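Extracellular solute-binding protein, family 1 (Bifidobacterium longum subsp. infantis ATCC 15697, PDB 3QUF) probably binds a small solute, likely a carbohydrate, outside the cell and delivers it to an ABC transporter for uptake. Local coordinates at residues F38-G44 with V61-Q65; Y70-L74 with F87-N93; P83-F87 with A317-L321; G101-I106 with A304-R308; P133-V138 with T339-S343. All coordinates share one frame; numbering follows the deposited sequence.

Contact 1 (F38-G44 with V61-Q65)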
# COMPACT_ATOMS: atom_id res chain seq x y z
N PHE A 38 -5.76 -14.61 -3.95
CA PHE A 38 -6.10 -14.78 -2.52
C PHE A 38 -6.32 -16.22 -2.20
O PHE A 38 -6.93 -16.98 -2.96
CB PHE A 38 -7.36 -13.96 -2.24
CG PHE A 38 -7.15 -12.50 -2.41
CD1 PHE A 38 -6.45 -11.77 -1.48
CD2 PHE A 38 -7.55 -11.84 -3.59
CE1 PHE A 38 -6.23 -10.42 -1.67
CE2 PHE A 38 -7.30 -10.51 -3.76
CZ PHE A 38 -6.65 -9.81 -2.81
N LYS A 39 -5.82 -16.62 -1.03
CA LYS A 39 -6.03 -17.95 -0.55
C LYS A 39 -7.47 -18.16 -0.06
O LYS A 39 -8.21 -17.21 0.19
CB LYS A 39 -5.04 -18.25 0.56
CG LYS A 39 -3.58 -18.34 0.03
CD LYS A 39 -2.64 -18.96 1.06
CE LYS A 39 -1.46 -19.67 0.36
NZ LYS A 39 -0.71 -18.68 -0.48
N ASP A 40 -7.85 -19.42 0.11
CA ASP A 40 -9.19 -19.72 0.60
C ASP A 40 -9.44 -19.05 1.95
O ASP A 40 -10.56 -18.65 2.21
CB ASP A 40 -9.44 -21.24 0.67
CG ASP A 40 -10.82 -21.58 1.20
OD1 ASP A 40 -11.82 -21.44 0.48
OD2 ASP A 40 -10.86 -21.99 2.36
N ASN A 41 -8.42 -18.92 2.80
CA ASN A 41 -8.66 -18.31 4.12
C ASN A 41 -8.92 -16.83 4.02
O ASN A 41 -9.39 -16.25 4.98
CB ASN A 41 -7.58 -18.61 5.17
CG ASN A 41 -6.18 -18.25 4.73
OD1 ASN A 41 -5.94 -17.33 3.98
ND2 ASN A 41 -5.21 -18.97 5.31
N GLN A 42 -8.65 -16.24 2.87
CA GLN A 42 -8.96 -14.81 2.64
C GLN A 42 -10.24 -14.57 1.84
O GLN A 42 -11.00 -13.63 2.12
CB GLN A 42 -7.82 -14.14 1.91
CG GLN A 42 -6.52 -14.07 2.70
CD GLN A 42 -5.30 -13.79 1.78
OE1 GLN A 42 -4.97 -14.56 0.84
NE2 GLN A 42 -4.62 -12.71 2.07
N ILE A 43 -10.49 -15.39 0.82
CA ILE A 43 -11.62 -15.14 -0.09
C ILE A 43 -12.68 -16.24 -0.12
O ILE A 43 -13.73 -16.08 -0.76
CB ILE A 43 -11.09 -14.85 -1.53
CG1 ILE A 43 -12.07 -13.97 -2.33
CG2 ILE A 43 -10.74 -16.13 -2.24
CD1 ILE A 43 -11.49 -13.05 -3.30
N GLY A 44 -12.45 -17.35 0.60
CA GLY A 44 -13.36 -18.49 0.52
C GLY A 44 -14.78 -18.18 0.95
O GLY A 44 -15.72 -18.69 0.35
N VAL A 61 -13.11 -22.17 -8.69
CA VAL A 61 -12.03 -21.37 -8.17
C VAL A 61 -10.75 -22.15 -8.01
O VAL A 61 -10.78 -23.27 -7.45
CB VAL A 61 -12.40 -20.72 -6.81
CG1 VAL A 61 -11.31 -19.73 -6.34
CG2 VAL A 61 -13.73 -20.02 -6.91
N GLN A 62 -9.67 -21.60 -8.54
CA GLN A 62 -8.32 -22.06 -8.28
C GLN A 62 -7.52 -21.00 -7.54
O GLN A 62 -7.70 -19.79 -7.70
CB GLN A 62 -7.64 -22.51 -9.56
CG GLN A 62 -8.46 -23.60 -10.25
CD GLN A 62 -7.63 -24.62 -11.03
OE1 GLN A 62 -7.21 -24.35 -12.15
NE2 GLN A 62 -7.43 -25.81 -10.45
N TYR A 63 -6.63 -21.46 -6.68
CA TYR A 63 -5.95 -20.56 -5.73
C TYR A 63 -4.44 -20.54 -6.05
O TYR A 63 -3.84 -21.59 -6.33
CB TYR A 63 -6.28 -20.99 -4.29
CG TYR A 63 -7.77 -21.01 -3.91
CD1 TYR A 63 -8.37 -19.91 -3.36
CD2 TYR A 63 -8.59 -22.17 -4.07
CE1 TYR A 63 -9.73 -19.88 -3.01
CE2 TYR A 63 -9.98 -22.13 -3.70
CZ TYR A 63 -10.53 -20.98 -3.17
OH TYR A 63 -11.88 -20.86 -2.79
N GLY A 64 -3.84 -19.34 -6.11
CA GLY A 64 -2.41 -19.20 -6.32
C GLY A 64 -1.68 -19.77 -5.10
O GLY A 64 -2.22 -19.74 -3.97
N GLN A 65 -0.48 -20.29 -5.35
CA GLN A 65 0.38 -20.87 -4.30
C GLN A 65 1.23 -19.80 -3.63
O GLN A 65 1.39 -19.81 -2.42
CB GLN A 65 1.24 -22.01 -4.88
CG GLN A 65 0.41 -23.24 -5.33
CD GLN A 65 1.21 -24.37 -6.02
OE1 GLN A 65 2.31 -24.14 -6.55
NE2 GLN A 65 0.65 -25.59 -6.02
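Lys39 and Tyr63 bring their CA atoms to 5.8 Å where helix segment 40-44 starts and strand segment 61-63 ends, the two running in nearly opposite directions with their axes 149° apart. The Tyr63 ring occupies the junction. Asp40 sets its CB over one face, a CH-pi contact 4.2 Å from the ring centroid, while Val61 CG1 covers the opposite face from within the strand. At the rim, Phe38 O lies in the ring plane, 3.3 Å from Tyr63 CD1, and Ile43 CG2 meets Tyr63 CE1 at 4.0 Å, also at the edge. These pieces belong to the beta-alpha-beta unit of strand 30-36, helix 40-53 and strand 57-63, whose helix entrance closes against the end of its second strand. With an alanine in place of Tyr63, Asp40 CB would probably lose the face it covers and Ile43 CG2 the edge it meets, and a gap would open beside the first helical turn. Farther out, the Lys39 chain bends at its last torsion (chi4 59°) and NZ donates to Gln65 O at 3.1 Å from above the carbonyl plane. At the N-cap, Lys39 N is held by Gln42 OE1 at 2.9 Å, in that amide's carbonyl plane.

Contact 2 (Y70-L74 with F87-N93)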
# COMPACT_ATOMS: atom_id res chain seq x y z
N TYR A 70 1.85 -17.02 -8.91
CA TYR A 70 0.55 -16.52 -9.36
C TYR A 70 0.70 -15.77 -10.68
O TYR A 70 -0.04 -16.04 -11.66
CB TYR A 70 -0.11 -15.60 -8.31
CG TYR A 70 -1.48 -15.13 -8.81
CD1 TYR A 70 -2.55 -15.97 -8.79
CD2 TYR A 70 -1.65 -13.86 -9.32
CE1 TYR A 70 -3.78 -15.58 -9.29
CE2 TYR A 70 -2.90 -13.42 -9.81
CZ TYR A 70 -3.93 -14.30 -9.78
OH TYR A 70 -5.17 -13.95 -10.28
N ILE A 71 1.62 -14.83 -10.74
CA ILE A 71 1.68 -14.00 -11.93
C ILE A 71 2.12 -14.79 -13.16
O ILE A 71 1.58 -14.60 -14.25
CB ILE A 71 2.49 -12.72 -11.76
CG1 ILE A 71 3.93 -12.93 -11.43
CG2 ILE A 71 1.85 -11.82 -10.67
CD1 ILE A 71 4.62 -11.58 -11.20
N SER A 72 3.04 -15.73 -13.01
CA SER A 72 3.47 -16.47 -14.20
C SER A 72 2.39 -17.46 -14.64
O SER A 72 2.19 -17.67 -15.85
CB SER A 72 4.83 -17.16 -13.98
OG SER A 72 4.74 -18.16 -12.99
N THR A 73 1.70 -18.09 -13.69
CA THR A 73 0.66 -19.05 -14.02
C THR A 73 -0.56 -18.33 -14.60
O THR A 73 -1.14 -18.80 -15.58
CB THR A 73 0.27 -19.95 -12.82
OG1 THR A 73 -0.09 -19.15 -11.72
CG2 THR A 73 1.48 -20.84 -12.41
N LEU A 74 -0.86 -17.15 -14.08
CA LEU A 74 -1.98 -16.39 -14.64
C LEU A 74 -1.64 -15.98 -16.08
O LEU A 74 -2.47 -16.09 -16.97
CB LEU A 74 -2.29 -15.16 -13.80
CG LEU A 74 -3.37 -14.27 -14.43
CD1 LEU A 74 -4.70 -14.98 -14.50
CD2 LEU A 74 -3.50 -12.94 -13.63
N PHE A 87 -9.89 -12.83 -12.46
CA PHE A 87 -8.52 -12.93 -11.99
C PHE A 87 -8.11 -11.64 -11.27
O PHE A 87 -8.87 -10.65 -11.23
CB PHE A 87 -7.57 -13.31 -13.13
CG PHE A 87 -7.65 -12.40 -14.29
CD1 PHE A 87 -6.94 -11.22 -14.32
CD2 PHE A 87 -8.52 -12.70 -15.35
CE1 PHE A 87 -7.07 -10.34 -15.42
CE2 PHE A 87 -8.63 -11.84 -16.43
CZ PHE A 87 -7.92 -10.66 -16.44
N ASN A 88 -6.90 -11.61 -10.75
CA ASN A 88 -6.43 -10.44 -10.03
C ASN A 88 -5.31 -9.70 -10.70
O ASN A 88 -4.39 -10.31 -11.26
CB ASN A 88 -5.96 -10.87 -8.62
CG ASN A 88 -7.09 -11.31 -7.73
OD1 ASN A 88 -7.19 -12.47 -7.33
ND2 ASN A 88 -8.03 -10.36 -7.41
N LEU A 89 -5.40 -8.37 -10.65
CA LEU A 89 -4.34 -7.48 -11.03
C LEU A 89 -3.61 -7.11 -9.74
O LEU A 89 -4.17 -6.49 -8.84
CB LEU A 89 -4.88 -6.23 -11.69
CG LEU A 89 -5.68 -6.46 -12.99
CD1 LEU A 89 -6.23 -5.14 -13.51
CD2 LEU A 89 -4.86 -7.14 -14.06
N THR A 90 -2.38 -7.57 -9.65
CA THR A 90 -1.58 -7.36 -8.47
C THR A 90 -0.59 -6.24 -8.72
O THR A 90 -0.45 -5.76 -9.84
CB THR A 90 -0.83 -8.59 -8.07
OG1 THR A 90 0.31 -8.82 -8.94
CG2 THR A 90 -1.77 -9.84 -8.08
N MSE A 91 0.15 -5.83 -7.67
CA MSE A 91 1.13 -4.77 -7.89
C MSE A 91 2.28 -5.21 -8.78
O MSE A 91 2.96 -4.36 -9.42
CB MSE A 91 1.65 -4.24 -6.53
CG MSE A 91 0.53 -3.65 -5.64
SE MSE A 91 -0.47 -2.18 -6.44
CE MSE A 91 -2.10 -3.14 -7.07
N ASP A 92 2.47 -6.52 -8.93
CA ASP A 92 3.53 -7.01 -9.79
C ASP A 92 3.11 -7.31 -11.23
O ASP A 92 3.99 -7.42 -12.09
CB ASP A 92 4.13 -8.29 -9.21
CG ASP A 92 4.90 -8.05 -7.93
OD1 ASP A 92 5.52 -6.98 -7.78
OD2 ASP A 92 4.85 -8.95 -7.06
N ASN A 93 1.82 -7.49 -11.52
CA ASN A 93 1.42 -7.81 -12.89
C ASN A 93 0.44 -6.82 -13.50
O ASN A 93 0.02 -7.01 -14.66
CB ASN A 93 0.87 -9.25 -12.98
CG ASN A 93 -0.58 -9.35 -12.45
OD1 ASN A 93 -1.09 -8.39 -11.93
ND2 ASN A 93 -1.22 -10.49 -12.62
O HOH W 1 0.02 -12.28 -14.65
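A tyrosine hydroxyl is wedged between two strands here, bonded to Asn88 N of one and to Tyr35 O of the other: the backbone N of Asn88 donates to Tyr70 OH at 2.9 Å, with an N-H...O angle of 157°. The contact packs helix 67-79 against a face of the sheet at strand 86-89, in one lobe of the solute-binding fold. With its CG anti to the backbone N (chi1 -178°), Tyr70 sends its ring to the strand, where Asn88 O lies at the ring edge, in plane. The ring of Tyr35 stacks on that of Tyr70, and the buried hydroxyl oxygen is gripped from both strands. A phenylalanine here would probably leave both the Asn88 N-H and the Tyr35 carbonyl without their mate in a buried place.

One turn on, Leu74 lies across Phe87, CD1 resting 3.6 Å from Phe87 CB, while its CD2 is turned to the amide of Asn93. Ile71 and Asn93 pass one another head to tail, CG2 to CB 3.6 Å. That asparagine is fixed by its own loop. Its OD1 accepts from Thr90 N at 2.7 Å, the donor tilted 29° from the carbonyl plane, and Thr90 OG1 in turn accepts from the backbone N of Asp92 and of Asn93, forming an ST turn and ST motif. Asn93 ND2 reaches Asn88 O only weakly, but a water accepts from ND2 at 3.0 Å and donates to Ile71 O at 2.8 Å.

Contact 3 (P83-F87 with A317-L321)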
# COMPACT_ATOMS: atom_id res chain seq x y z
N PRO A 83 -8.97 -18.83 -20.82
CA PRO A 83 -8.52 -17.93 -19.76
C PRO A 83 -9.51 -17.93 -18.60
O PRO A 83 -10.70 -18.15 -18.83
CB PRO A 83 -8.52 -16.56 -20.40
CG PRO A 83 -8.59 -16.81 -21.85
CD PRO A 83 -9.21 -18.09 -22.07
N PRO A 84 -9.04 -17.70 -17.38
CA PRO A 84 -9.96 -17.59 -16.25
C PRO A 84 -10.90 -16.41 -16.45
O PRO A 84 -10.45 -15.33 -16.86
CB PRO A 84 -9.06 -17.34 -15.04
CG PRO A 84 -7.75 -17.00 -15.57
CD PRO A 84 -7.64 -17.48 -16.99
N THR A 85 -12.17 -16.60 -16.14
CA THR A 85 -13.11 -15.49 -16.28
C THR A 85 -12.81 -14.30 -15.39
O THR A 85 -13.05 -13.13 -15.78
CB THR A 85 -14.55 -15.96 -16.00
OG1 THR A 85 -14.76 -17.31 -16.42
CG2 THR A 85 -15.54 -15.04 -16.69
N ILE A 86 -12.38 -14.58 -14.16
CA ILE A 86 -12.04 -13.59 -13.17
C ILE A 86 -10.63 -13.89 -12.68
O ILE A 86 -10.22 -15.05 -12.57
CB ILE A 86 -13.00 -13.63 -11.99
CG1 ILE A 86 -14.44 -13.47 -12.42
CG2 ILE A 86 -12.62 -12.54 -10.95
CD1 ILE A 86 -15.45 -14.23 -11.57
N PHE A 87 -9.89 -12.83 -12.46
CA PHE A 87 -8.52 -12.93 -11.99
C PHE A 87 -8.11 -11.64 -11.27
O PHE A 87 -8.87 -10.65 -11.23
CB PHE A 87 -7.57 -13.31 -13.13
CG PHE A 87 -7.65 -12.40 -14.29
CD1 PHE A 87 -6.94 -11.22 -14.32
CD2 PHE A 87 -8.52 -12.70 -15.35
CE1 PHE A 87 -7.07 -10.34 -15.42
CE2 PHE A 87 -8.63 -11.84 -16.43
CZ PHE A 87 -7.92 -10.66 -16.44
N ALA A 317 -19.60 -12.94 -14.36
CA ALA A 317 -18.42 -12.36 -13.70
C ALA A 317 -18.71 -10.98 -13.13
O ALA A 317 -18.26 -10.64 -12.02
CB ALA A 317 -17.21 -12.38 -14.66
N LYS A 318 -19.49 -10.19 -13.86
CA LYS A 318 -19.91 -8.89 -13.36
C LYS A 318 -20.76 -9.04 -12.08
O LYS A 318 -20.66 -8.20 -11.17
CB LYS A 318 -20.68 -8.11 -14.42
CG LYS A 318 -19.76 -7.65 -15.55
CD LYS A 318 -20.53 -6.89 -16.65
CE LYS A 318 -19.66 -6.46 -17.80
NZ LYS A 318 -20.49 -5.90 -18.92
N LYS A 319 -21.60 -10.08 -12.03
CA LYS A 319 -22.35 -10.35 -10.78
C LYS A 319 -21.42 -10.69 -9.61
O LYS A 319 -21.70 -10.32 -8.47
CB LYS A 319 -23.38 -11.46 -10.99
CG LYS A 319 -24.57 -11.01 -11.80
CD LYS A 319 -25.64 -12.12 -11.85
CE LYS A 319 -26.88 -11.72 -12.65
NZ LYS A 319 -28.05 -12.61 -12.30
N PHE A 320 -20.32 -11.38 -9.87
CA PHE A 320 -19.34 -11.66 -8.84
C PHE A 320 -18.64 -10.39 -8.34
O PHE A 320 -18.57 -10.15 -7.13
CB PHE A 320 -18.31 -12.67 -9.30
CG PHE A 320 -17.33 -13.05 -8.24
CD1 PHE A 320 -17.72 -13.80 -7.14
CD2 PHE A 320 -16.02 -12.61 -8.31
CE1 PHE A 320 -16.81 -14.11 -6.17
CE2 PHE A 320 -15.10 -12.96 -7.36
CZ PHE A 320 -15.47 -13.69 -6.28
N LEU A 321 -18.24 -9.52 -9.27
CA LEU A 321 -17.64 -8.23 -8.88
C LEU A 321 -18.63 -7.38 -8.11
O LEU A 321 -18.26 -6.74 -7.11
CB LEU A 321 -17.05 -7.51 -10.09
CG LEU A 321 -15.57 -7.91 -10.38
CD1 LEU A 321 -15.37 -9.29 -10.78
CD2 LEU A 321 -14.98 -6.98 -11.48
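Helix 311-324 covers one face of the central sheet in its lobe, and Ile86 on strand 86-89 is the residue through which the two chiefly meet. The CG1-CD1 branch of Ile86 serves two partners. CG1 rests against Ala317 CB at 3.7 Å. From there the terminal CD1 reaches on to Phe320, crossing that side chain obliquely and coming to 3.7 Å from its CD2, close to the root of the ring rather than its far end. The CG2 branch turns more loosely to Leu321, 4.3 Å from its CD1. Ala317, Phe320 and Leu321 are three and then one residue apart, as expected of side chains sharing one face of a helix. With only a methyl at Ala317, the CA atoms of Ala317 and Ile86 lie 6.5 Å apart.

The layering is that of an alpha/beta sandwich. Strand 86-89 runs parallel to strand 30-36 on one edge and antiparallel to strand 295-305 on the other; Ile86 faces this helix, whereas the next residue, Phe87, points to the opposite side and packs on helix 67-79. The contact is wholly apolar and buried.

Thr85 adds its methyl: CG2 lies roughly anti to the backbone N (chi1 -33°) and touches Ala317 CB at 3.7 Å, which leaves OG1 on the other branch to bond with the backbone N of Ser33 in strand 30-36. Phe320 also meets Phe34 of the sheet and, edge-to-face, Phe50 of helix 40-53. Lys318, whose CB points away from the strand, forms a salt bridge with Glu109.

Contact 4 (G101-I106 with A304-R308)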
# COMPACT_ATOMS: atom_id res chain seq x y z
N GLY A 101 -4.17 -6.64 -23.21
CA GLY A 101 -5.55 -6.68 -23.66
C GLY A 101 -6.39 -7.78 -23.06
O GLY A 101 -7.59 -7.87 -23.39
N ALA A 102 -5.85 -8.53 -22.10
CA ALA A 102 -6.62 -9.64 -21.52
C ALA A 102 -7.72 -9.25 -20.57
O ALA A 102 -8.56 -10.10 -20.27
CB ALA A 102 -5.67 -10.62 -20.79
N ALA A 103 -7.70 -8.03 -20.05
CA ALA A 103 -8.70 -7.57 -19.10
C ALA A 103 -9.79 -6.78 -19.80
O ALA A 103 -9.51 -5.93 -20.68
CB ALA A 103 -8.04 -6.72 -17.98
N LEU A 104 -11.02 -7.05 -19.40
CA LEU A 104 -12.20 -6.36 -19.91
C LEU A 104 -12.23 -4.92 -19.44
O LEU A 104 -12.02 -4.66 -18.28
CB LEU A 104 -13.45 -7.05 -19.40
CG LEU A 104 -14.82 -6.53 -19.87
CD1 LEU A 104 -14.99 -6.78 -21.35
CD2 LEU A 104 -15.95 -7.26 -19.05
N ASP A 105 -12.53 -3.99 -20.35
CA ASP A 105 -12.84 -2.60 -19.95
C ASP A 105 -14.15 -2.55 -19.18
O ASP A 105 -15.24 -2.83 -19.76
CB ASP A 105 -12.94 -1.78 -21.25
CG ASP A 105 -13.31 -0.32 -21.01
OD1 ASP A 105 -13.48 0.09 -19.85
OD2 ASP A 105 -13.42 0.41 -22.04
N ILE A 106 -14.06 -2.22 -17.89
CA ILE A 106 -15.21 -2.16 -16.99
C ILE A 106 -15.55 -0.72 -16.62
O ILE A 106 -16.35 -0.45 -15.70
CB ILE A 106 -15.02 -3.10 -15.79
CG1 ILE A 106 -13.75 -2.76 -15.01
CG2 ILE A 106 -15.05 -4.58 -16.28
CD1 ILE A 106 -13.65 -3.53 -13.67
N ALA A 304 -10.43 -8.32 -11.88
CA ALA A 304 -10.62 -8.08 -13.30
C ALA A 304 -11.38 -9.24 -13.94
O ALA A 304 -11.42 -10.37 -13.39
CB ALA A 304 -9.25 -7.90 -13.97
N ILE A 305 -12.00 -8.95 -15.07
CA ILE A 305 -12.73 -9.93 -15.86
C ILE A 305 -11.98 -10.13 -17.21
O ILE A 305 -11.44 -9.18 -17.77
CB ILE A 305 -14.20 -9.44 -16.10
CG1 ILE A 305 -14.93 -9.25 -14.78
CG2 ILE A 305 -14.95 -10.39 -17.03
CD1 ILE A 305 -16.33 -8.64 -14.87
N ALA A 306 -11.99 -11.35 -17.72
CA ALA A 306 -11.35 -11.69 -19.00
C ALA A 306 -12.10 -11.01 -20.15
O ALA A 306 -13.33 -11.14 -20.26
CB ALA A 306 -11.38 -13.19 -19.24
N SER A 307 -11.36 -10.37 -21.03
CA SER A 307 -11.97 -9.90 -22.28
C SER A 307 -12.31 -11.07 -23.21
O SER A 307 -13.24 -10.94 -24.03
CB SER A 307 -11.08 -8.88 -22.95
OG SER A 307 -9.85 -9.50 -23.24
N ARG A 308 -11.58 -12.17 -23.12
CA ARG A 308 -11.83 -13.37 -23.90
C ARG A 308 -12.67 -14.34 -23.09
O ARG A 308 -12.15 -15.25 -22.40
CB ARG A 308 -10.52 -14.01 -24.35
CG ARG A 308 -10.68 -15.27 -25.17
CD ARG A 308 -9.69 -15.37 -26.25
NE ARG A 308 -8.34 -15.36 -25.73
CZ ARG A 308 -7.70 -16.45 -25.33
NH1 ARG A 308 -6.47 -16.33 -24.86
NH2 ARG A 308 -8.27 -17.64 -25.38
O HOH W 2 -9.02 -12.48 -21.71
O HOH W 3 -11.72 -6.24 -15.94
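Leu104 and Ile305 run alongside each other in the same direction, with Leu104 CD2 3.9 Å from Ile305 CG2. Leu104 holds its CG anti to the backbone N (chi1 -177°), a setting that brings the branch alongside the isoleucine. Ile106 widens the apolar patch, its CG2 coming to 4.5 Å from Ile305 CD1. Helix 311-324 adds to it through Ala317, on Ile305, and the chain of Lys318, which touches both Leu104 and Ile305. A separate small contact, Ala103 CB to Ala304 CB at 4.4 Å, lies on the face where Ala304 packs on Phe87.

Beyond the side chains the backbones take over. Leu104 N donates to Ile305 O at 2.7 Å, nearly along the C=O axis. Next to it Ser307 N gives a straight bond to Ala102 O at 2.9 Å, though from well above that carbonyl's plane (46° out of it). Ala102 O has a second donor, a water that also accepts from Arg308 N and so ties the chain just beyond the strand to the loop 101-106.

At the polar rim Ser307 places OG between its backbone N and carbonyl carbon, the first torsion at 61°, and the hydroxyl donates to Gly101 O at 2.8 Å in the carbonyl plane, on a lone pair. Gly101 has just left helix 94-100 with a positive phi, where a side chain would run into the preceding carbonyl oxygen. The two backbone bonds make a single beta bridge, Ala103 with Ala306, by which the loop after a helix joins the end of strand 295-305, on the edge away from strand 86-89.

Contact 5 (P133-V138 with T339-S343)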
# COMPACT_ATOMS: atom_id res chain seq x y z
N PRO A 133 -10.39 -2.53 -7.17
CA PRO A 133 -10.02 -2.86 -5.81
C PRO A 133 -11.19 -2.63 -4.87
O PRO A 133 -11.99 -1.71 -5.09
CB PRO A 133 -8.93 -1.85 -5.50
CG PRO A 133 -9.31 -0.64 -6.28
CD PRO A 133 -10.20 -1.09 -7.44
N VAL A 134 -11.31 -3.46 -3.85
CA VAL A 134 -12.30 -3.23 -2.84
C VAL A 134 -11.74 -3.10 -1.43
O VAL A 134 -12.52 -2.82 -0.50
CB VAL A 134 -13.39 -4.31 -2.85
CG1 VAL A 134 -14.12 -4.29 -4.22
CG2 VAL A 134 -12.78 -5.71 -2.53
N SER A 135 -10.44 -3.27 -1.27
CA SER A 135 -9.85 -3.29 0.05
C SER A 135 -8.44 -2.77 -0.00
O SER A 135 -7.84 -2.69 -1.08
CB SER A 135 -9.88 -4.70 0.63
OG SER A 135 -9.14 -5.54 -0.19
N ALA A 136 -7.91 -2.41 1.17
CA ALA A 136 -6.63 -1.72 1.25
C ALA A 136 -5.97 -2.07 2.57
O ALA A 136 -6.60 -2.46 3.54
CB ALA A 136 -6.83 -0.21 1.16
N TRP A 137 -4.67 -1.89 2.57
CA TRP A 137 -3.88 -1.91 3.78
C TRP A 137 -3.38 -0.50 4.08
O TRP A 137 -3.31 0.34 3.18
CB TRP A 137 -2.69 -2.83 3.57
CG TRP A 137 -1.72 -2.36 2.52
CD1 TRP A 137 -1.74 -2.61 1.17
CD2 TRP A 137 -0.57 -1.51 2.74
NE1 TRP A 137 -0.72 -1.95 0.53
CE2 TRP A 137 0.04 -1.31 1.47
CE3 TRP A 137 0.01 -0.94 3.87
CZ2 TRP A 137 1.16 -0.51 1.32
CZ3 TRP A 137 1.14 -0.15 3.71
CH2 TRP A 137 1.70 0.06 2.45
N VAL A 138 -2.99 -0.30 5.34
CA VAL A 138 -2.41 0.96 5.77
C VAL A 138 -1.23 0.76 6.70
O VAL A 138 -1.06 -0.30 7.32
CB VAL A 138 -3.44 1.86 6.44
CG1 VAL A 138 -4.54 2.24 5.45
CG2 VAL A 138 -3.97 1.20 7.71
N THR A 339 -8.05 -6.47 6.21
CA THR A 339 -7.88 -5.24 5.46
C THR A 339 -9.03 -4.28 5.69
O THR A 339 -9.98 -4.59 6.44
CB THR A 339 -7.75 -5.57 3.98
OG1 THR A 339 -8.82 -6.42 3.61
CG2 THR A 339 -6.37 -6.25 3.69
N LEU A 340 -8.92 -3.10 5.10
CA LEU A 340 -9.93 -2.07 5.20
C LEU A 340 -10.71 -1.97 3.89
O LEU A 340 -10.17 -2.13 2.81
CB LEU A 340 -9.30 -0.71 5.49
CG LEU A 340 -8.49 -0.62 6.78
CD1 LEU A 340 -7.87 0.80 6.91
CD2 LEU A 340 -9.31 -0.93 8.00
N SER A 341 -11.99 -1.66 4.00
CA SER A 341 -12.82 -1.51 2.82
C SER A 341 -12.53 -0.20 2.09
O SER A 341 -12.47 0.87 2.74
CB SER A 341 -14.30 -1.54 3.23
OG SER A 341 -15.13 -1.13 2.17
N LEU A 342 -12.44 -0.25 0.76
CA LEU A 342 -12.42 0.95 -0.07
C LEU A 342 -13.80 1.42 -0.56
O LEU A 342 -13.89 2.37 -1.35
CB LEU A 342 -11.49 0.73 -1.26
CG LEU A 342 -10.01 0.66 -0.96
CD1 LEU A 342 -9.26 0.26 -2.26
CD2 LEU A 342 -9.46 2.05 -0.47
N SER A 343 -14.87 0.79 -0.11
CA SER A 343 -16.21 1.08 -0.58
C SER A 343 -17.08 1.61 0.54
O SER A 343 -17.06 1.10 1.66
CB SER A 343 -16.85 -0.17 -1.15
OG SER A 343 -18.22 0.07 -1.49
O HOH W 4 -8.32 -7.69 1.15
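Ala136 and Leu340 form an antiparallel hydrogen-bonded pair: Ala136 N donates to Leu340 O at 2.8 Å, and Leu340 N to Ala136 O at 2.9 Å, both in the plane of the accepting carbonyl. The first is markedly bent, at 136°, and the second almost straight. One step along, Ser135 and Ser341 make the non-hydrogen-bonded pair, after which Leu342 N reaches Val134 O at 2.9 Å from above its carbonyl plane. This short antiparallel pairing adds a two-residue strand to the mixed sheet of the solute-binding fold.

Leu342 wraps over the strand opposite, its CG anti to the carbonyl carbon (chi1 -70°), which carries the two methyls over Ala136 and Pro133: CD2 meets Ala136 CB at 3.8 Å, and CD1 meets Pro133 CB at 3.9 Å, the proline lying across it. At the other end Leu340 CD1 touches both methyls of Val138, 3.9 Å from CG1. The polar flank is joined through solvent, one water bonding to Ser135 OG at 2.7 Å and to Thr339 OG1 at 2.8 Å.

What sets these groups in place lies just behind. Ser341 OG accepts from the backbone N of Ser343, an ST turn that bends the chain at Leu342, and also bonds to the carbonyl of Tyr346; Ser343 OG is held by Asn325.

Phe362 of helix 355-362 covers Ala136, Val138, Leu340 and Leu342, while Phe333 of helix 327-337 packs on Val134 and Ser135. Short strand 340-341 lies along the beginning of strand 135-144, across from strand 295-305, which pairs through Asp300 and Gly298.

Overall arrangement
All five contacts reach one sheet. Contacts 1 to 4 share a lobe, as in other solute-binding proteins of this family, and contact 5, centred about 17 to 22 Å from them, continues that sheet through strand 135-144, the neighbour of strand 295-305. Contacts 3 and 4 are closest, with centres about 9 Å apart, and are joined where Thr85 O probably accepts from Ala306 N. Phe87 belongs to both contact 2 and contact 3, and Phe87 O probably accepts from Ala304 N of contact 4. Contact 1 touches contact 2 through Phe38 and Asn88. An acetic acid, probably from the crystallisation liquor, lies about 5 Å from the Asn93 side chain of contact 2.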